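Local coordinates for protein BPH (Thiobacillus denitrificans, PDB 5OVS) that assembles into a tetradecameric double ring homologous to the proteasome and probably degrades proteins as an N-terminal nucleophile hydrolase, at residues V32-K37 / T53-L58; C79-L84 / V111-P116; G86-H91 / E105-D110; F134-S139 / Y143-M148; G166-A171 / S177-Q182. All coordinates share one frame; numbering follows the deposited sequence.

Contact 1 of 5, residues V32-K37 / T53-L58; sequences VANHEK and TFKLIL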
# COMPACT_ATOMS: atom_id res chain seq x y z
N VAL K 32 11.41 33.65 -23.83
CA VAL K 32 12.50 33.60 -22.87
C VAL K 32 13.78 34.09 -23.53
O VAL K 32 14.20 33.55 -24.56
CB VAL K 32 12.70 32.17 -22.32
CG1 VAL K 32 13.92 32.10 -21.41
CG2 VAL K 32 11.44 31.70 -21.59
N ALA K 33 14.40 35.11 -22.95
CA ALA K 33 15.62 35.70 -23.50
C ALA K 33 16.81 34.79 -23.31
O ALA K 33 17.64 34.70 -24.21
CB ALA K 33 15.90 37.04 -22.87
N ASN K 34 16.92 34.15 -22.15
CA ASN K 34 18.07 33.25 -21.88
C ASN K 34 17.72 31.80 -22.15
O ASN K 34 17.77 30.94 -21.27
CB ASN K 34 18.59 33.42 -20.45
CG ASN K 34 17.55 33.08 -19.40
OD1 ASN K 34 16.39 33.43 -19.56
ND2 ASN K 34 17.96 32.39 -18.35
N HIS K 35 17.41 31.52 -23.41
CA HIS K 35 16.86 30.22 -23.82
C HIS K 35 17.94 29.23 -24.23
O HIS K 35 17.63 28.09 -24.61
CB HIS K 35 15.91 30.43 -24.99
CG HIS K 35 16.49 31.27 -26.09
ND1 HIS K 35 16.12 32.58 -26.31
CD2 HIS K 35 17.44 30.99 -27.01
CE1 HIS K 35 16.79 33.06 -27.34
NE2 HIS K 35 17.60 32.11 -27.78
N GLU K 36 19.20 29.66 -24.16
CA GLU K 36 20.32 28.83 -24.59
C GLU K 36 20.55 27.70 -23.60
O GLU K 36 20.55 27.92 -22.41
CB GLU K 36 21.61 29.67 -24.72
CG GLU K 36 21.77 30.45 -26.04
CD GLU K 36 21.35 31.93 -26.00
OE1 GLU K 36 20.65 32.37 -25.06
OE2 GLU K 36 21.74 32.66 -26.94
N LYS K 37 20.76 26.49 -24.12
CA LYS K 37 21.02 25.32 -23.30
C LYS K 37 22.48 24.87 -23.37
O LYS K 37 22.83 23.80 -22.87
CB LYS K 37 20.09 24.17 -23.70
CG LYS K 37 18.61 24.52 -23.62
CD LYS K 37 17.75 23.29 -23.90
CE LYS K 37 16.26 23.61 -23.89
NZ LYS K 37 15.39 22.43 -24.21
N THR K 53 17.42 24.84 -14.55
CA THR K 53 18.21 25.46 -13.51
C THR K 53 19.67 25.02 -13.63
O THR K 53 20.59 25.74 -13.22
CB THR K 53 17.63 25.10 -12.13
OG1 THR K 53 16.25 25.45 -12.09
CG2 THR K 53 18.35 25.84 -11.01
N PHE K 54 19.89 23.84 -14.23
CA PHE K 54 21.22 23.24 -14.23
C PHE K 54 22.25 24.08 -14.95
O PHE K 54 23.41 24.14 -14.53
CB PHE K 54 21.18 21.81 -14.78
CG PHE K 54 20.64 20.81 -13.80
CD1 PHE K 54 21.24 20.65 -12.56
CD2 PHE K 54 19.53 20.03 -14.11
CE1 PHE K 54 20.74 19.74 -11.65
CE2 PHE K 54 19.03 19.11 -13.20
CZ PHE K 54 19.63 18.97 -11.97
N LYS K 55 21.83 24.74 -16.03
CA LYS K 55 22.74 25.61 -16.78
C LYS K 55 23.22 26.80 -15.92
O LYS K 55 24.36 27.25 -16.06
CB LYS K 55 22.10 26.08 -18.10
CG LYS K 55 20.82 26.89 -17.97
CD LYS K 55 20.64 27.80 -19.17
CE LYS K 55 19.27 28.43 -19.21
NZ LYS K 55 18.26 27.49 -19.78
N LEU K 56 22.35 27.25 -15.02
CA LEU K 56 22.68 28.34 -14.09
C LEU K 56 23.58 27.80 -13.00
O LEU K 56 24.61 28.41 -12.65
CB LEU K 56 21.42 28.92 -13.49
CG LEU K 56 20.39 29.36 -14.53
CD1 LEU K 56 19.01 29.51 -13.92
CD2 LEU K 56 20.84 30.65 -15.21
N ILE K 57 23.21 26.64 -12.47
CA ILE K 57 24.06 25.98 -11.47
C ILE K 57 25.47 25.79 -12.03
O ILE K 57 26.44 26.20 -11.39
CB ILE K 57 23.47 24.64 -10.98
CG1 ILE K 57 22.21 24.87 -10.15
CG2 ILE K 57 24.48 23.89 -10.12
CD1 ILE K 57 21.41 23.62 -9.86
N LEU K 58 25.57 25.22 -13.23
CA LEU K 58 26.88 24.83 -13.78
C LEU K 58 27.81 25.99 -14.08
O LEU K 58 28.99 25.92 -13.76
CB LEU K 58 26.73 23.94 -15.02
CG LEU K 58 26.09 22.54 -14.86
CD1 LEU K 58 26.78 21.57 -15.80
CD2 LEU K 58 26.16 21.99 -13.44
O HOH W 1 15.85 29.32 -19.71

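Contact 2 of 5, residues C79-L84 / V111-P116; sequences CVWNTL and VLIANP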
# COMPACT_ATOMS: atom_id res chain seq x y z
N CYS K 79 36.38 12.76 -13.25
CA CYS K 79 36.89 13.36 -12.05
C CYS K 79 36.19 14.68 -11.72
O CYS K 79 35.82 14.95 -10.57
CB CYS K 79 38.39 13.57 -12.24
SG CYS K 79 39.23 14.29 -10.85
N VAL K 80 36.02 15.52 -12.74
CA VAL K 80 35.30 16.80 -12.59
C VAL K 80 33.82 16.56 -12.22
O VAL K 80 33.30 17.16 -11.26
CB VAL K 80 35.40 17.62 -13.89
CG1 VAL K 80 34.43 18.79 -13.90
CG2 VAL K 80 36.82 18.13 -14.08
N TRP K 81 33.15 15.68 -12.97
CA TRP K 81 31.74 15.39 -12.70
C TRP K 81 31.52 14.75 -11.34
O TRP K 81 30.53 15.05 -10.68
CB TRP K 81 31.09 14.56 -13.81
CG TRP K 81 30.10 15.35 -14.57
CD1 TRP K 81 28.75 15.15 -14.61
CD2 TRP K 81 30.35 16.53 -15.35
NE1 TRP K 81 28.16 16.10 -15.39
CE2 TRP K 81 29.12 16.96 -15.86
CE3 TRP K 81 31.51 17.24 -15.68
CZ2 TRP K 81 29.00 18.08 -16.68
CZ3 TRP K 81 31.40 18.35 -16.50
CH2 TRP K 81 30.15 18.76 -16.99
N ASN K 82 32.45 13.91 -10.91
CA ASN K 82 32.32 13.31 -9.58
C ASN K 82 32.42 14.36 -8.48
O ASN K 82 31.66 14.31 -7.53
CB ASN K 82 33.35 12.21 -9.36
CG ASN K 82 32.97 11.30 -8.22
OD1 ASN K 82 31.98 10.56 -8.30
ND2 ASN K 82 33.73 11.35 -7.14
N THR K 83 33.37 15.29 -8.60
CA THR K 83 33.48 16.43 -7.69
C THR K 83 32.25 17.34 -7.81
O THR K 83 31.67 17.73 -6.80
CB THR K 83 34.78 17.24 -7.97
OG1 THR K 83 35.91 16.42 -7.68
CG2 THR K 83 34.86 18.50 -7.12
N LEU K 84 31.83 17.67 -9.03
CA LEU K 84 30.62 18.46 -9.25
C LEU K 84 29.44 17.89 -8.49
O LEU K 84 28.70 18.64 -7.86
CB LEU K 84 30.26 18.53 -10.73
CG LEU K 84 28.85 19.03 -11.09
CD1 LEU K 84 28.66 20.47 -10.66
CD2 LEU K 84 28.62 18.91 -12.58
N VAL K 111 24.78 15.35 -20.15
CA VAL K 111 25.41 16.42 -20.93
C VAL K 111 26.28 15.92 -22.06
O VAL K 111 26.77 14.79 -22.03
CB VAL K 111 26.25 17.39 -20.06
CG1 VAL K 111 25.43 17.86 -18.88
CG2 VAL K 111 27.55 16.74 -19.64
N LEU K 112 26.42 16.76 -23.08
CA LEU K 112 27.39 16.54 -24.13
C LEU K 112 28.46 17.65 -24.01
O LEU K 112 28.14 18.79 -23.68
CB LEU K 112 26.71 16.56 -25.49
CG LEU K 112 25.58 15.52 -25.63
CD1 LEU K 112 24.84 15.74 -26.93
CD2 LEU K 112 26.13 14.11 -25.57
N ILE K 113 29.72 17.29 -24.22
CA ILE K 113 30.86 18.20 -24.09
C ILE K 113 31.67 18.16 -25.38
O ILE K 113 32.27 17.14 -25.71
CB ILE K 113 31.77 17.77 -22.94
CG1 ILE K 113 31.00 17.84 -21.63
CG2 ILE K 113 33.03 18.65 -22.89
CD1 ILE K 113 31.66 17.09 -20.51
N ALA K 114 31.68 19.28 -26.09
CA ALA K 114 32.44 19.42 -27.32
C ALA K 114 33.68 20.27 -27.05
O ALA K 114 33.58 21.36 -26.51
CB ALA K 114 31.59 20.07 -28.39
N ASN K 115 34.85 19.77 -27.42
CA ASN K 115 36.04 20.62 -27.50
C ASN K 115 37.01 20.11 -28.56
O ASN K 115 36.88 18.98 -29.04
CB ASN K 115 36.71 20.76 -26.12
CG ASN K 115 37.33 19.47 -25.62
OD1 ASN K 115 38.31 18.97 -26.19
ND2 ASN K 115 36.79 18.95 -24.53
N PRO K 116 38.00 20.95 -28.95
CA PRO K 116 38.89 20.52 -30.01
C PRO K 116 39.46 19.10 -29.86
O PRO K 116 39.73 18.45 -30.88
CB PRO K 116 40.00 21.58 -29.98
CG PRO K 116 39.30 22.81 -29.52
CD PRO K 116 38.28 22.33 -28.53

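Contact 3 of 5, residues G86-H91 / E105-D110; sequences GALKEH and ESSRMD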
# COMPACT_ATOMS: atom_id res chain seq x y z
N GLY K 86 29.17 16.23 -5.78
CA GLY K 86 29.28 16.55 -4.37
C GLY K 86 28.91 17.99 -4.08
O GLY K 86 28.37 18.29 -3.03
N ALA K 87 29.21 18.88 -5.03
CA ALA K 87 28.78 20.27 -4.93
C ALA K 87 27.28 20.45 -5.22
O ALA K 87 26.64 21.29 -4.60
CB ALA K 87 29.61 21.15 -5.85
N LEU K 88 26.73 19.66 -6.14
CA LEU K 88 25.28 19.71 -6.43
C LEU K 88 24.45 19.38 -5.20
O LEU K 88 23.42 20.00 -4.96
CB LEU K 88 24.89 18.75 -7.55
CG LEU K 88 25.42 19.09 -8.95
CD1 LEU K 88 25.12 17.97 -9.92
CD2 LEU K 88 24.83 20.40 -9.46
N LYS K 89 24.89 18.40 -4.43
CA LYS K 89 24.22 18.03 -3.19
C LYS K 89 24.46 19.06 -2.10
O LYS K 89 23.53 19.43 -1.39
CB LYS K 89 24.72 16.69 -2.71
CG LYS K 89 24.35 15.55 -3.63
CD LYS K 89 25.01 14.26 -3.18
CE LYS K 89 24.34 13.69 -1.93
NZ LYS K 89 25.04 12.46 -1.50
N GLU K 90 25.70 19.51 -1.96
CA GLU K 90 26.09 20.35 -0.84
C GLU K 90 25.64 21.80 -0.95
O GLU K 90 25.24 22.38 0.04
CB GLU K 90 27.60 20.31 -0.64
CG GLU K 90 28.03 20.90 0.70
CD GLU K 90 29.51 21.15 0.79
OE1 GLU K 90 30.25 20.72 -0.13
OE2 GLU K 90 29.94 21.78 1.79
N HIS K 91 25.74 22.40 -2.13
CA HIS K 91 25.45 23.83 -2.29
C HIS K 91 24.23 24.18 -3.12
O HIS K 91 23.74 25.28 -3.01
CB HIS K 91 26.65 24.55 -2.92
CG HIS K 91 27.94 24.29 -2.20
ND1 HIS K 91 28.25 24.86 -0.99
CD2 HIS K 91 29.00 23.51 -2.53
CE1 HIS K 91 29.44 24.44 -0.60
NE2 HIS K 91 29.92 23.62 -1.52
N GLU K 105 24.14 7.38 -7.38
CA GLU K 105 23.32 8.58 -7.28
C GLU K 105 23.27 9.24 -8.66
O GLU K 105 24.28 9.32 -9.36
CB GLU K 105 23.87 9.55 -6.23
CG GLU K 105 23.59 9.15 -4.79
CD GLU K 105 24.18 10.11 -3.76
OE1 GLU K 105 24.47 11.27 -4.12
OE2 GLU K 105 24.37 9.72 -2.58
N SER K 106 22.08 9.68 -9.05
CA SER K 106 21.90 10.45 -10.27
C SER K 106 22.34 11.90 -10.02
O SER K 106 22.11 12.45 -8.95
CB SER K 106 20.43 10.41 -10.69
OG SER K 106 20.24 10.96 -11.98
N SER K 107 22.97 12.51 -11.01
CA SER K 107 23.14 13.95 -11.02
C SER K 107 21.94 14.64 -11.71
O SER K 107 21.88 15.86 -11.78
CB SER K 107 24.47 14.34 -11.68
OG SER K 107 25.56 13.73 -11.00
N ARG K 108 21.00 13.83 -12.21
CA ARG K 108 19.75 14.30 -12.82
C ARG K 108 19.90 15.06 -14.14
O ARG K 108 18.91 15.60 -14.64
CB ARG K 108 18.94 15.16 -11.84
CG ARG K 108 18.72 14.52 -10.49
CD ARG K 108 17.89 13.25 -10.58
NE ARG K 108 17.33 12.95 -9.27
CZ ARG K 108 16.05 13.14 -8.91
NH1 ARG K 108 15.15 13.60 -9.77
NH2 ARG K 108 15.67 12.84 -7.67
N MET K 109 21.09 15.09 -14.71
CA MET K 109 21.28 15.70 -16.00
C MET K 109 22.18 14.83 -16.85
O MET K 109 23.02 14.10 -16.34
CB MET K 109 21.86 17.10 -15.84
CG MET K 109 23.01 17.16 -14.88
SD MET K 109 23.98 18.66 -15.03
CE MET K 109 25.25 18.30 -13.82
N ASP K 110 21.96 14.89 -18.15
CA ASP K 110 22.84 14.28 -19.10
C ASP K 110 23.49 15.44 -19.84
O ASP K 110 22.84 16.44 -20.12
CB ASP K 110 22.05 13.40 -20.05
CG ASP K 110 21.30 12.28 -19.34
OD1 ASP K 110 21.92 11.56 -18.53
OD2 ASP K 110 20.10 12.10 -19.59

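Contact 4 of 5, residues F134-S139 / Y143-M148; sequences FYAYGS and YALGAM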
# COMPACT_ATOMS: atom_id res chain seq x y z
N PHE K 134 28.70 10.55 -33.60
CA PHE K 134 27.71 11.45 -33.06
C PHE K 134 27.02 10.86 -31.84
O PHE K 134 27.18 9.68 -31.55
CB PHE K 134 26.68 11.83 -34.13
CG PHE K 134 25.92 10.66 -34.71
CD1 PHE K 134 24.76 10.19 -34.11
CD2 PHE K 134 26.32 10.08 -35.91
CE1 PHE K 134 24.03 9.14 -34.67
CE2 PHE K 134 25.61 9.04 -36.47
CZ PHE K 134 24.46 8.57 -35.86
N TYR K 135 26.29 11.70 -31.10
CA TYR K 135 25.34 11.21 -30.10
C TYR K 135 24.39 12.32 -29.71
O TYR K 135 24.54 13.46 -30.16
CB TYR K 135 26.04 10.59 -28.86
CG TYR K 135 25.20 9.52 -28.18
CD1 TYR K 135 24.72 8.42 -28.90
CD2 TYR K 135 24.88 9.61 -26.83
CE1 TYR K 135 23.94 7.46 -28.30
CE2 TYR K 135 24.09 8.64 -26.22
CZ TYR K 135 23.63 7.58 -26.95
OH TYR K 135 22.87 6.61 -26.34
N ALA K 136 23.37 11.97 -28.92
CA ALA K 136 22.33 12.91 -28.49
C ALA K 136 21.80 12.53 -27.11
O ALA K 136 21.78 11.35 -26.78
CB ALA K 136 21.19 12.92 -29.49
N TYR K 137 21.40 13.52 -26.32
CA TYR K 137 20.77 13.31 -25.01
C TYR K 137 19.54 14.19 -24.93
O TYR K 137 19.31 15.06 -25.79
CB TYR K 137 21.70 13.68 -23.86
CG TYR K 137 22.71 12.62 -23.43
CD1 TYR K 137 22.34 11.29 -23.25
CD2 TYR K 137 24.05 12.98 -23.16
CE1 TYR K 137 23.27 10.34 -22.85
CE2 TYR K 137 24.99 12.04 -22.76
CZ TYR K 137 24.60 10.72 -22.61
OH TYR K 137 25.53 9.79 -22.21
N GLY K 138 18.77 13.96 -23.87
CA GLY K 138 17.46 14.58 -23.70
C GLY K 138 16.35 13.62 -24.13
O GLY K 138 16.60 12.59 -24.75
N SER K 139 15.12 13.99 -23.80
CA SER K 139 13.94 13.21 -24.20
C SER K 139 13.83 13.09 -25.72
O SER K 139 13.20 12.16 -26.22
CB SER K 139 12.67 13.86 -23.62
OG SER K 139 12.54 15.22 -24.06
N TYR K 143 14.80 10.37 -31.63
CA TYR K 143 14.53 11.10 -32.87
C TYR K 143 15.81 11.70 -33.48
O TYR K 143 16.02 11.61 -34.69
CB TYR K 143 13.52 12.24 -32.63
CG TYR K 143 12.25 11.86 -31.92
CD1 TYR K 143 11.13 11.42 -32.63
CD2 TYR K 143 12.15 11.95 -30.53
CE1 TYR K 143 9.95 11.08 -31.99
CE2 TYR K 143 10.97 11.60 -29.88
CZ TYR K 143 9.88 11.17 -30.62
OH TYR K 143 8.72 10.82 -30.00
N ALA K 144 16.64 12.34 -32.66
CA ALA K 144 17.89 12.94 -33.15
C ALA K 144 18.88 11.89 -33.68
O ALA K 144 19.56 12.13 -34.70
CB ALA K 144 18.55 13.79 -32.07
N LEU K 145 18.98 10.76 -32.97
CA LEU K 145 19.85 9.66 -33.35
C LEU K 145 19.44 9.10 -34.68
O LEU K 145 20.29 8.93 -35.54
CB LEU K 145 19.80 8.53 -32.33
CG LEU K 145 20.44 8.80 -30.98
CD1 LEU K 145 20.22 7.61 -30.06
CD2 LEU K 145 21.94 9.15 -31.11
N GLY K 146 18.16 8.78 -34.84
CA GLY K 146 17.64 8.29 -36.11
C GLY K 146 17.91 9.24 -37.25
O GLY K 146 18.33 8.84 -38.34
N ALA K 147 17.67 10.52 -37.01
CA ALA K 147 17.91 11.54 -38.02
C ALA K 147 19.41 11.63 -38.37
O ALA K 147 19.78 11.64 -39.56
CB ALA K 147 17.37 12.88 -37.57
N MET K 148 20.27 11.68 -37.37
CA MET K 148 21.72 11.75 -37.65
C MET K 148 22.26 10.45 -38.24
O MET K 148 23.18 10.47 -39.05
CB MET K 148 22.50 12.15 -36.40
CG MET K 148 22.14 13.56 -35.98
SD MET K 148 23.03 14.22 -34.59
CE MET K 148 22.54 13.08 -33.29

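Contact 5 of 5, residues G166-A171 / S177-Q182; sequences GVMAAA and SGLPVQ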
# COMPACT_ATOMS: atom_id res chain seq x y z
N GLY K 166 19.69 16.89 -36.22
CA GLY K 166 19.29 16.02 -35.13
C GLY K 166 18.30 16.68 -34.21
O GLY K 166 17.34 16.07 -33.75
N VAL K 167 18.52 17.95 -33.95
CA VAL K 167 17.65 18.71 -33.08
C VAL K 167 16.30 18.97 -33.75
O VAL K 167 15.27 18.96 -33.07
CB VAL K 167 18.34 20.04 -32.71
CG1 VAL K 167 17.40 20.94 -31.90
CG2 VAL K 167 19.64 19.77 -31.96
N MET K 168 16.30 19.21 -35.06
CA MET K 168 15.09 19.57 -35.80
C MET K 168 14.12 18.39 -35.94
O MET K 168 12.90 18.58 -35.99
CB MET K 168 15.45 20.10 -37.20
CG MET K 168 16.27 21.38 -37.24
SD MET K 168 17.17 21.56 -38.80
CE MET K 168 15.87 22.26 -39.81
N ALA K 169 14.68 17.18 -36.04
CA ALA K 169 13.89 15.97 -36.07
C ALA K 169 13.14 15.78 -34.75
O ALA K 169 11.96 15.39 -34.73
CB ALA K 169 14.77 14.76 -36.34
N ALA K 170 13.84 16.06 -33.66
CA ALA K 170 13.22 15.97 -32.33
C ALA K 170 12.13 17.01 -32.17
O ALA K 170 11.01 16.69 -31.73
CB ALA K 170 14.27 16.11 -31.24
N ALA K 171 12.43 18.25 -32.55
CA ALA K 171 11.43 19.32 -32.46
C ALA K 171 10.19 19.02 -33.30
O ALA K 171 9.10 19.43 -32.96
CB ALA K 171 12.04 20.63 -32.88
N SER K 177 10.76 19.45 -27.12
CA SER K 177 11.82 20.10 -27.90
C SER K 177 11.22 21.11 -28.87
O SER K 177 10.14 20.86 -29.42
CB SER K 177 12.60 19.04 -28.69
OG SER K 177 13.37 18.19 -27.83
N GLY K 178 11.89 22.24 -29.09
CA GLY K 178 11.37 23.28 -29.98
C GLY K 178 12.41 24.16 -30.65
O GLY K 178 13.48 24.39 -30.10
N LEU K 179 12.07 24.64 -31.85
CA LEU K 179 12.93 25.55 -32.61
C LEU K 179 12.86 26.95 -32.02
O LEU K 179 11.86 27.30 -31.41
CB LEU K 179 12.49 25.60 -34.08
CG LEU K 179 12.56 24.30 -34.89
CD1 LEU K 179 12.04 24.53 -36.31
CD2 LEU K 179 13.97 23.72 -34.94
N PRO K 180 13.91 27.78 -32.22
CA PRO K 180 15.08 27.53 -33.06
C PRO K 180 16.10 26.59 -32.44
O PRO K 180 16.09 26.34 -31.23
CB PRO K 180 15.70 28.92 -33.22
CG PRO K 180 15.31 29.63 -31.97
CD PRO K 180 13.94 29.13 -31.63
N VAL K 181 16.98 26.09 -33.31
CA VAL K 181 18.15 25.35 -32.91
C VAL K 181 19.35 26.29 -32.74
O VAL K 181 19.59 27.16 -33.56
CB VAL K 181 18.51 24.32 -34.00
CG1 VAL K 181 19.65 23.42 -33.53
CG2 VAL K 181 17.26 23.53 -34.38
N GLN K 182 20.12 26.07 -31.69
CA GLN K 182 21.37 26.77 -31.46
C GLN K 182 22.49 25.79 -31.75
O GLN K 182 22.35 24.60 -31.48
CB GLN K 182 21.42 27.20 -30.00
CG GLN K 182 22.70 27.89 -29.58
CD GLN K 182 22.87 27.97 -28.07
OE1 GLN K 182 22.25 27.20 -27.31
NE2 GLN K 182 23.73 28.89 -27.62

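Contact 1 of 5, residues V32-K37 / T53-L58
The long side chain of K55 lies over the backbone of N34 and E36, its methylene carbons against their carbonyl oxygens. It comes from the first turn of helix 54-64, part of a helical layer of the proteasome-type Ntn-hydrolase fold, and spans to the loop that leads into strand 38-41. CD comes within 3.2 Å of E36 O, and CE is 3.6 Å from N34 O. K55 starts with CG on the side shared by its own N and C (chi1 61°), runs out nearly straight, then turns at chi4 (-81°), which brings NZ round to a bridging water. Cut back to an alanine, this position would probably leave the water on N34 O without the ammonium that donates to it, and the two carbonyls without their methylene cover. The loop is also held by the second subunit, since N34 OD1 and ND2 bind the backbone of E130 and V128 there. K37 turns away from the helix, and its NZ pairs with D17 and bonds to T1 OG1, consistent with the active-site lysine and aspartate of proteasome beta subunits. The water that joins the segments donates to N34 O and accepts from K55 NZ, each at 3.0 Å.

Contact 2 of 5, residues C79-L84 / V111-P116
W81 of helix 74-91 pushes its six-membered ring against V111 and I113 of strand 111-115, the two side chains that this central strand of its sheet turns toward the helix. The helix packs here on the five-stranded sheet as an outer layer of the alpha-beta-beta-alpha Ntn-hydrolase sandwich. The tight part is small and wholly apolar. CZ2 of W81 meets V111 CG2 at 3.6 Å, and CE2 stands 4.1 Å from the same methyl. Further along the strand, I113 CD1 reaches W81 CH2 at 4.2 Å, a looser touch. Both aliphatic chains come from the opposite direction to the indole and approach its ring obliquely. Within the helix, L84 CD2 sits 3.8 Å above the centre of one indole face. This cover and V111 at CZ2 are consistent with packing that holds the indole off a staggered rotation (chi1 -111°). V122 on the neighbouring strand 118-122 and F62 of helix 54-64 add further apolar cover round the indole.

The other side of the helix is quite different. C79 and T83 are exposed there, and C79 O takes both T83 N and T83 OG1 at 3.2 Å, the two donors arriving from opposite faces of its plane. N82 reaches across to the third subunit, where its ND2 donates to H91 O. The helix thus has an apolar face for its own sheet and a polar one for solvent and the third subunit. With methyl groups and ring carbons alone across the gap, the contact depends on shape and hydrophobic burial, without directional bonds.

Contact 3 of 5, residues G86-H91 / E105-D110
Where the chain returns from helix 74-91 to strand 111-115 of the Ntn-hydrolase fold, the loop 105-110 is fastened back to the last turns of that helix by a salt bridge, K89 to E105, and an apolar patch round L88. K89 NZ grips both carboxylate oxygens, E105 OE1 at 2.9 Å and E105 OE2 at 3.0 Å, each through its syn lone pair. The lysine bends at chi3 (74°) and crosses the extended glutamate at about a right angle, its CD also lying 3.2 Å from E105 OE1. Next to the ion pair, L88 CD1 meets M109 CE tip to tip at 3.9 Å and touches S107 CB at 4.1 Å.

H85, one turn earlier on the helix, ties the polar loop residues together: its NE2 bonds to E105 OE1 and its ND1 to S107 OG, which R126 NH1 also holds. In the loop, S106 OG accepts from R108 N at 3.0 Å, an ST turn. A glutamine in place of E105 keeps the reach but drops the charge, and would probably leave K89 NZ without its ionic mate. With both a lysine and a histidine at the carboxylate, the chemistry implies a charged pair on the more exposed side, likely to keep E105 ionised, beside a leucine-methionine packing patch.

Contact 4 of 5, residues F134-S139 / Y143-M148
S139 OG is bound to E176 OE1 and, weakly, to the N-terminal nitrogen of T1, while the carbonyl O of S139 faces the ring edge of Y143, 4.3 Å from CE2. From this polar end the strand 134-137 runs back along helix 141-151, nearly antiparallel to it at 161°, with 7.7 Å between the axes.

The buried middle is apolar. A136 CB stands 3.8 Å from A144 CB, two small residues that let strand and helix come close. L145 meets Y135 at a slant, its CD2 touching CD1 of Y135 at 3.6 Å. At the far end, F134 and M148 run alongside one another in opposing senses. M148 CB lies over one face of the F134 ring, 3.9 Å from the centroid and 16° off the normal, a CH-pi contact. The methionine chain bends at chi3 (-62°), and this brings CE round to F134 CD1 at 3.7 Å. The sulfur, 5.1 Å from the same centroid, makes an oblique Met-aromatic contact.

Other subunits cover F134: Y31 of the third subunit meets it edge-to-face, and F173 of the fourth subunit also packs on it. M148 reaches beyond to V6 of strand 3-8, in the same sheet as strand 134-137. A helix laid along a sheet in this way belongs to the layered alpha-beta-beta-alpha sandwich of Ntn hydrolases, and the short link from strand to helix carries the serine beside T1, as in proteasome beta subunits.

Contact 5 of 5, residues G166-A171 / S177-Q182
V167 and V181 meet tip to tip, joining helix 159-173 to the loop that leads into strand 182-187, a helix-to-strand return in the Ntn-hydrolase sandwich. V167 CG1 is 3.6 Å from V181 CG2, and V167 CB stands 3.7 Å from V181 CG1. In both valines CG1 lies opposite the backbone N (chi1 175° in V167 and -174° in V181), and these rotations place CG1 of V167 and CG2 of V181, the methyls that come closest. M168 flanks them: its CG lies 3.7 Å from V181 CG2, crossing that valine at about a right angle, and 4.0 Å from L179 CD2. A turn later, A171 CB packs on G178 CA at 4.0 Å, and A171 CA meets S177 O at 3.6 Å, so this small residue lets the loop run close to the helix.

The loop owes its course to a second shell. The peptide bond before P180 is cis, turning the chain between L179 and V181. P180 O takes T18 OG1, G178 N gives to D17 OD2, and V181 O is held by R164 NH1, from the preceding turn of the same helix. A15 of strand 11-16 packs on V167 and V181 alike. S177 OG lies 4.1 Å from A170 CB and is hydrogen-bonded to T2 OG1.

How the contacts relate
Contacts 2, 3 and 4 are largely buried, contact 5 is partly so, and contact 1 lies at the surface. Contacts 2 and 3 both use helix 74-91, the second nested in the loop closed by the first, and M109 CE joins them by touching L84 CD2 at 3.6 Å. Helix 54-64 of contact 1 packs on this pair through I57 and L58. The helices of contacts 4 and 5 pack together in the other helical layer, with A147 CB against A169 CB at 3.4 Å. Chemistry follows place: contacts 2, 4 and 5 join through apolar packing, contact 3 adds a salt bridge on its more exposed side, and contact 1 relies on a water and lysine methylenes.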